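Cytolethal distending toxin protein C (Haemophilus ducreyi, PDB 1SR4) forms, with proteins A and B, a tripartite bacterial genotoxin, in which it is a lectin-like subunit that probably takes part in carbohydrate binding and toxin delivery. Local coordinates at residues C[44-49]-C[75-80]. Sequence-based numbering, arbitrary orientation.
Sequences THWELI and KCFAFL
Strand 46-49 and the short strand 75-77 face each other without pairing, their CA atoms no nearer than 8.4 Å, between Trp46 and Cys76. One indole spans the separation. CG of Trp46 stands anti to its own carbonyl carbon (chi1 -58°), and the six-membered ring reaches the backbone where Cys76 passes into Phe77: Trp46 CZ3 lies 3.5 Å from Phe77 N, at an oblique approach to the indole, and Trp46 CZ3 is 4.3 Å from Cys76 C. Beside this, CH2 of Trp46 packs against CB of Phe77 at 3.6 Å. From this CB the phenyl ring leads away from strand 46-49, chi1 of 168° setting CG anti to the backbone N. The result is an offset edge-to-face pair, with the edge of Phe77 turned toward the face of Trp46, centroids 6.0 Å apart and planes at 87°. The intimate touching is therefore between indole and CB, while the two rings meet more loosely.

Both aromatic residues are buried and also touch Phe68 of strand 64-69; Phe77 further meets the ring of Phe95. The polar corner of the indole is satisfied elsewhere: NE1 is hydrogen-bonded to the carbonyl oxygen of Val31, a bond that should help hold the indole in its rotation. On the other strand, Cys76 is tied to Cys87 by a disulfide, and its backbone pairs with Thr85 in the hairpin with strand 84-86. The contact thus joins strand 46-50 of the main antiparallel sheet to this small disulfide-linked hairpin through an aromatic cluster in the interior, an arrangement consistent with the hydrophobic core of the ricin-like beta-trefoil to which this toxin subunit belongs.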
loop_
_atom_site.group_PDB
_atom_site.type_symbol
_atom_site.label_atom_id
_atom_site.label_comp_id
_atom_site.label_asym_id
_atom_site.label_seq_id
_atom_site.Cartn_x
_atom_site.Cartn_y
_atom_site.Cartn_z
ATOM N N THR C 44 -20.174 1.993 -10.722
ATOM C CA THR C 44 -19.206 2.775 -9.945
ATOM C C THR C 44 -17.793 2.205 -10.040
ATOM O O THR C 44 -16.856 2.747 -9.430
ATOM C CB THR C 44 -19.570 2.839 -8.444
ATOM O OG1 THR C 44 -19.500 1.519 -7.886
ATOM C CG2 THR C 44 -20.979 3.403 -8.240
ATOM N N HIS C 45 -17.642 1.122 -10.808
ATOM C CA HIS C 45 -16.345 0.457 -10.979
ATOM C C HIS C 45 -15.604 0.847 -12.252
ATOM O O HIS C 45 -16.219 1.093 -13.295
ATOM C CB HIS C 45 -16.504 -1.073 -11.027
ATOM C CG HIS C 45 -16.937 -1.694 -9.736
ATOM N ND1 HIS C 45 -16.639 -2.999 -9.412
ATOM C CD2 HIS C 45 -17.666 -1.206 -8.705
ATOM C CE1 HIS C 45 -17.169 -3.292 -8.236
ATOM N NE2 HIS C 45 -17.799 -2.223 -7.786
ATOM N N TRP C 46 -14.277 0.870 -12.143
ATOM C CA TRP C 46 -13.374 1.158 -13.251
ATOM C C TRP C 46 -12.165 0.262 -13.093
ATOM O O TRP C 46 -11.801 -0.118 -11.968
ATOM C CB TRP C 46 -12.864 2.599 -13.219
ATOM C CG TRP C 46 -13.940 3.624 -13.258
ATOM C CD1 TRP C 46 -14.528 4.240 -12.194
ATOM C CD2 TRP C 46 -14.554 4.167 -14.431
ATOM N NE1 TRP C 46 -15.472 5.143 -12.637
ATOM C CE2 TRP C 46 -15.502 5.116 -14.006
ATOM C CE3 TRP C 46 -14.384 3.945 -15.801
ATOM C CZ2 TRP C 46 -16.290 5.845 -14.906
ATOM C CZ3 TRP C 46 -15.153 4.666 -16.690
ATOM C CH2 TRP C 46 -16.096 5.609 -16.240
ATOM N N GLU C 47 -11.553 -0.075 -14.221
ATOM C CA GLU C 47 -10.328 -0.854 -14.230
ATOM C C GLU C 47 -9.255 0.192 -14.487
ATOM O O GLU C 47 -9.386 1.021 -15.399
ATOM C CB GLU C 47 -10.340 -1.883 -15.361
ATOM C CG GLU C 47 -11.458 -2.908 -15.197
ATOM C CD GLU C 47 -11.563 -3.855 -16.373
ATOM O OE1 GLU C 47 -11.093 -3.492 -17.477
ATOM O OE2 GLU C 47 -12.133 -4.952 -16.193
ATOM N N LEU C 48 -8.199 0.164 -13.683
ATOM C CA LEU C 48 -7.142 1.139 -13.839
ATOM C C LEU C 48 -6.075 0.566 -14.751
ATOM O O LEU C 48 -5.450 -0.416 -14.403
ATOM C CB LEU C 48 -6.544 1.483 -12.467
ATOM C CG LEU C 48 -5.476 2.585 -12.451
ATOM C CD1 LEU C 48 -6.139 3.928 -12.783
ATOM C CD2 LEU C 48 -4.806 2.661 -11.063
ATOM N N ILE C 49 -5.865 1.169 -15.919
ATOM C CA ILE C 49 -4.845 0.658 -16.826
ATOM C C ILE C 49 -3.843 1.753 -17.183
ATOM O O ILE C 49 -4.213 2.912 -17.349
ATOM C CB ILE C 49 -5.484 0.068 -18.115
ATOM C CG1 ILE C 49 -6.213 1.155 -18.894
ATOM C CG2 ILE C 49 -6.486 -1.034 -17.759
ATOM C CD1 ILE C 49 -5.324 1.857 -19.894
ATOM N N LYS C 75 -14.683 0.783 -23.294
ATOM C CA LYS C 75 -15.050 2.168 -23.067
ATOM C C LYS C 75 -14.242 2.709 -21.897
ATOM O O LYS C 75 -13.925 1.977 -20.957
ATOM C CB LYS C 75 -16.543 2.285 -22.775
ATOM C CG LYS C 75 -17.423 1.723 -23.878
ATOM C CD LYS C 75 -17.145 2.430 -25.208
ATOM C CE LYS C 75 -17.941 1.817 -26.362
ATOM N NZ LYS C 75 -17.744 2.586 -27.614
ATOM N N CYS C 76 -13.929 4.001 -21.957
ATOM C CA CYS C 76 -13.126 4.654 -20.933
ATOM C C CYS C 76 -13.707 6.002 -20.519
ATOM O O CYS C 76 -14.331 6.701 -21.326
ATOM C CB CYS C 76 -11.695 4.853 -21.457
ATOM S SG CYS C 76 -10.629 3.365 -21.506
ATOM N N PHE C 77 -13.502 6.362 -19.256
ATOM C CA PHE C 77 -13.988 7.630 -18.747
ATOM C C PHE C 77 -13.533 8.788 -19.641
ATOM O O PHE C 77 -12.390 8.816 -20.097
ATOM C CB PHE C 77 -13.464 7.861 -17.325
ATOM C CG PHE C 77 -13.681 9.256 -16.833
ATOM C CD1 PHE C 77 -14.915 9.639 -16.321
ATOM C CD2 PHE C 77 -12.676 10.209 -16.953
ATOM C CE1 PHE C 77 -15.149 10.961 -15.939
ATOM C CE2 PHE C 77 -12.894 11.542 -16.576
ATOM C CZ PHE C 77 -14.133 11.917 -16.069
ATOM N N ALA C 78 -14.423 9.747 -19.876
ATOM C CA ALA C 78 -14.087 10.916 -20.691
ATOM C C ALA C 78 -15.120 12.030 -20.494
ATOM O O ALA C 78 -16.235 11.771 -20.047
ATOM C CB ALA C 78 -14.014 10.519 -22.175
ATOM N N PHE C 79 -14.738 13.270 -20.789
ATOM C CA PHE C 79 -15.664 14.401 -20.687
ATOM C C PHE C 79 -16.386 14.499 -22.038
ATOM O O PHE C 79 -16.308 15.502 -22.743
ATOM C CB PHE C 79 -14.901 15.698 -20.397
ATOM C CG PHE C 79 -14.396 15.796 -18.978
ATOM C CD1 PHE C 79 -15.177 16.393 -17.986
ATOM C CD2 PHE C 79 -13.171 15.231 -18.625
ATOM C CE1 PHE C 79 -14.748 16.421 -16.654
ATOM C CE2 PHE C 79 -12.728 15.248 -17.302
ATOM C CZ PHE C 79 -13.517 15.843 -16.311
ATOM N N LEU C 80 -17.064 13.424 -22.400
ATOM C CA LEU C 80 -17.803 13.348 -23.650
ATOM C C LEU C 80 -19.056 12.524 -23.416
ATOM O O LEU C 80 -19.091 11.665 -22.520
ATOM C CB LEU C 80 -16.976 12.648 -24.728
ATOM C CG LEU C 80 -15.836 13.355 -25.441
ATOM C CD1 LEU C 80 -15.139 12.344 -26.324
ATOM C CD2 LEU C 80 -16.369 14.536 -26.265
#